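Local coordinates for protein myosin IE heavy chain (Dictyostelium discoideum, PDB 1LKX) that binds actin filaments and hydrolyses ATP in an actin-activated manner through the motor domain of this single-headed class-one myosin, and may move membranes relative to actin, at residues Thr293-Leu302 against Ser315-Arg323. Sequence-based numbering, arbitrary orientation.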
loop_
_atom_site.group_PDB
_atom_site.type_symbol
_atom_site.label_atom_id
_atom_site.label_comp_id
_atom_site.label_asym_id
_atom_site.label_seq_id
_atom_site.Cartn_x
_atom_site.Cartn_y
_atom_site.Cartn_z
ATOM N N THR A 293 43.306 10.068 -8.601
ATOM C CA THR A 293 41.882 10.353 -8.444
ATOM C C THR A 293 41.079 9.592 -9.497
ATOM O O THR A 293 41.614 8.735 -10.198
ATOM C CB THR A 293 41.587 11.864 -8.602
ATOM O OG1 THR A 293 41.855 12.272 -9.951
ATOM C CG2 THR A 293 42.458 12.673 -7.653
ATOM N N VAL A 294 39.795 9.908 -9.600
ATOM C CA VAL A 294 38.929 9.264 -10.580
ATOM C C VAL A 294 38.244 10.345 -11.392
ATOM O O VAL A 294 37.926 11.406 -10.865
ATOM C CB VAL A 294 37.849 8.408 -9.905
ATOM C CG1 VAL A 294 36.960 7.790 -10.954
ATOM C CG2 VAL A 294 38.493 7.337 -9.060
ATOM N N LYS A 295 38.020 10.090 -12.672
ATOM C CA LYS A 295 37.366 11.084 -13.505
ATOM C C LYS A 295 36.287 10.484 -14.399
ATOM O O LYS A 295 36.268 9.282 -14.645
ATOM C CB LYS A 295 38.405 11.829 -14.351
ATOM C CG LYS A 295 37.820 12.908 -15.270
ATOM C CD LYS A 295 36.767 13.791 -14.569
ATOM C CE LYS A 295 37.331 14.542 -13.364
ATOM N NZ LYS A 295 36.290 15.365 -12.674
ATOM N N VAL A 296 35.385 11.336 -14.875
ATOM C CA VAL A 296 34.294 10.915 -15.740
ATOM C C VAL A 296 34.787 10.554 -17.135
ATOM O O VAL A 296 35.579 11.280 -17.728
ATOM C CB VAL A 296 33.251 12.028 -15.872
ATOM C CG1 VAL A 296 32.068 11.534 -16.686
ATOM C CG2 VAL A 296 32.817 12.492 -14.493
ATOM N N SER A 297 34.306 9.428 -17.655
ATOM C CA SER A 297 34.687 8.968 -18.987
ATOM C C SER A 297 33.648 9.426 -19.997
ATOM O O SER A 297 33.924 10.273 -20.848
ATOM C CB SER A 297 34.777 7.445 -19.025
ATOM O OG SER A 297 35.647 6.960 -18.025
ATOM N N ASP A 298 32.453 8.851 -19.897
ATOM C CA ASP A 298 31.348 9.188 -20.787
ATOM C C ASP A 298 30.912 10.614 -20.501
ATOM O O ASP A 298 29.791 10.866 -20.063
ATOM C CB ASP A 298 30.182 8.226 -20.560
ATOM C CG ASP A 298 29.021 8.475 -21.509
ATOM O OD1 ASP A 298 28.088 7.640 -21.546
ATOM O OD2 ASP A 298 29.041 9.506 -22.214
ATOM N N THR A 299 31.822 11.540 -20.767
ATOM C CA THR A 299 31.603 12.954 -20.532
ATOM C C THR A 299 30.339 13.527 -21.160
ATOM O O THR A 299 29.625 14.303 -20.523
ATOM C CB THR A 299 32.810 13.764 -21.019
ATOM O OG1 THR A 299 33.007 13.527 -22.417
ATOM C CG2 THR A 299 34.056 13.347 -20.267
ATOM N N LYS A 300 30.053 13.155 -22.400
ATOM C CA LYS A 300 28.866 13.683 -23.059
ATOM C C LYS A 300 27.596 13.437 -22.231
ATOM O O LYS A 300 26.686 14.269 -22.216
ATOM C CB LYS A 300 28.737 13.094 -24.473
ATOM C CG LYS A 300 28.365 11.623 -24.547
ATOM C CD LYS A 300 26.855 11.433 -24.582
ATOM C CE LYS A 300 26.484 9.976 -24.790
ATOM N NZ LYS A 300 25.025 9.831 -24.975
ATOM N N SER A 301 27.531 12.305 -21.536
ATOM C CA SER A 301 26.369 12.018 -20.707
ATOM C C SER A 301 26.361 12.966 -19.518
ATOM O O SER A 301 25.317 13.507 -19.160
ATOM C CB SER A 301 26.391 10.571 -20.216
ATOM O OG SER A 301 25.897 9.691 -21.211
ATOM N N LEU A 302 27.532 13.164 -18.912
ATOM C CA LEU A 302 27.680 14.062 -17.764
ATOM C C LEU A 302 27.299 15.477 -18.177
ATOM O O LEU A 302 26.870 16.281 -17.358
ATOM C CB LEU A 302 29.127 14.027 -17.256
ATOM C CG LEU A 302 29.615 14.893 -16.083
ATOM C CD1 LEU A 302 29.843 16.312 -16.546
ATOM C CD2 LEU A 302 28.628 14.855 -14.941
ATOM N N SER A 315 30.950 21.638 -11.553
ATOM C CA SER A 315 30.602 21.445 -10.149
ATOM C C SER A 315 30.018 20.058 -9.949
ATOM O O SER A 315 30.308 19.395 -8.955
ATOM C CB SER A 315 29.592 22.497 -9.687
ATOM O OG SER A 315 30.183 23.781 -9.628
ATOM N N LEU A 316 29.199 19.623 -10.903
ATOM C CA LEU A 316 28.585 18.308 -10.840
ATOM C C LEU A 316 29.689 17.259 -10.874
ATOM O O LEU A 316 29.830 16.457 -9.955
ATOM C CB LEU A 316 27.655 18.102 -12.026
ATOM C CG LEU A 316 26.456 17.176 -11.810
ATOM C CD1 LEU A 316 25.915 16.762 -13.168
ATOM C CD2 LEU A 316 26.848 15.951 -11.003
ATOM N N SER A 317 30.475 17.274 -11.943
ATOM C CA SER A 317 31.570 16.329 -12.095
ATOM C C SER A 317 32.419 16.227 -10.839
ATOM O O SER A 317 32.786 15.138 -10.422
ATOM C CB SER A 317 32.454 16.736 -13.269
ATOM O OG SER A 317 33.578 15.884 -13.356
ATOM N N ILE A 318 32.726 17.366 -10.235
ATOM C CA ILE A 318 33.538 17.398 -9.022
ATOM C C ILE A 318 32.815 16.776 -7.832
ATOM O O ILE A 318 33.438 16.213 -6.930
ATOM C CB ILE A 318 33.916 18.838 -8.666
ATOM C CG1 ILE A 318 34.661 19.469 -9.842
ATOM C CG2 ILE A 318 34.768 18.860 -7.413
ATOM C CD1 ILE A 318 34.847 20.960 -9.723
ATOM N N ALA A 319 31.497 16.886 -7.830
ATOM C CA ALA A 319 30.699 16.326 -6.749
ATOM C C ALA A 319 30.662 14.802 -6.839
ATOM O O ALA A 319 30.451 14.107 -5.840
ATOM C CB ALA A 319 29.289 16.885 -6.807
ATOM N N LEU A 320 30.875 14.286 -8.041
ATOM C CA LEU A 320 30.868 12.849 -8.260
ATOM C C LEU A 320 32.228 12.207 -8.002
ATOM O O LEU A 320 32.313 11.002 -7.770
ATOM C CB LEU A 320 30.443 12.542 -9.694
ATOM C CG LEU A 320 29.012 12.902 -10.070
ATOM C CD1 LEU A 320 28.755 12.522 -11.518
ATOM C CD2 LEU A 320 28.063 12.185 -9.140
ATOM N N CYS A 321 33.290 13.008 -8.023
ATOM C CA CYS A 321 34.634 12.478 -7.831
ATOM C C CYS A 321 35.362 12.904 -6.562
ATOM O O CYS A 321 36.477 12.457 -6.315
ATOM C CB CYS A 321 35.482 12.823 -9.049
ATOM S SG CYS A 321 34.670 12.420 -10.617
ATOM N N TYR A 322 34.747 13.762 -5.756
ATOM C CA TYR A 322 35.383 14.205 -4.515
ATOM C C TYR A 322 34.358 14.460 -3.406
ATOM O O TYR A 322 33.162 14.618 -3.667
ATOM C CB TYR A 322 36.191 15.502 -4.740
ATOM C CG TYR A 322 37.241 15.442 -5.839
ATOM C CD1 TYR A 322 36.880 15.531 -7.185
ATOM C CD2 TYR A 322 38.594 15.289 -5.530
ATOM C CE1 TYR A 322 37.838 15.469 -8.198
ATOM C CE2 TYR A 322 39.566 15.222 -6.539
ATOM C CZ TYR A 322 39.180 15.313 -7.868
ATOM O OH TYR A 322 40.136 15.235 -8.858
ATOM N N ARG A 323 34.836 14.493 -2.168
ATOM C CA ARG A 323 33.979 14.778 -1.023
ATOM C C ARG A 323 34.192 16.230 -0.563
ATOM O O ARG A 323 34.462 17.116 -1.380
ATOM C CB ARG A 323 34.284 13.820 0.129
ATOM C CG ARG A 323 33.250 12.726 0.316
ATOM C CD ARG A 323 33.448 11.584 -0.665
ATOM N NE ARG A 323 32.365 10.601 -0.581
ATOM C CZ ARG A 323 31.147 10.773 -1.101
ATOM N NH1 ARG A 323 30.849 11.898 -1.754
ATOM N NH2 ARG A 323 30.223 9.818 -0.977
#
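Lys295 reaches from strand 293-296 to the helix of residues 315-321 and gives its ammonium to Ser317, NZ to OG at 2.8 Å. Its CB and CG first run out beside the strand, CG anti to the backbone N (chi1 -180°); bends at chi2 and chi3 then turn the chain back. CD and CE each pass 4.0 Å from Ser317 OG before NZ closes the bond, also coming 3.9 Å from Cys321 SG. A long, flexible lysine suits this partly exposed border, where its methylenes span the gap to Ser317 while the charge finds a small hydroxyl acceptor. Ser317 OG also meets Val296 CG2, roughly at right angles to the lysine bond; the branched valine points at the helix.

Cys321, a modest side chain, faces the strand with its CB against Val294 O, where the two axes approach to 8.4 Å. Beyond the helix, Tyr322 crosses Thr293 at a slant: its CE2 meets Thr293 CG2, and its OH lies near both CG2 and OG1 of that threonine. At the far end Leu302 runs past Leu316 and Leu320 in the opposite direction, its CD2 lying 3.8 Å from Leu316 CD1. That leucine stands on the first turn of the next helix, which Asp298 caps by accepting from Ser301 N; helix 529-536 backs Leu316 and Leu320.

Strand 293-296 also pairs with strand 281-284, and its direction makes 139° with the helix. Together they form a two-stranded antiparallel sheet, followed by helix 299-309 and packed by helix 313-321, at the periphery of the myosin motor domain and away from its nucleotide site.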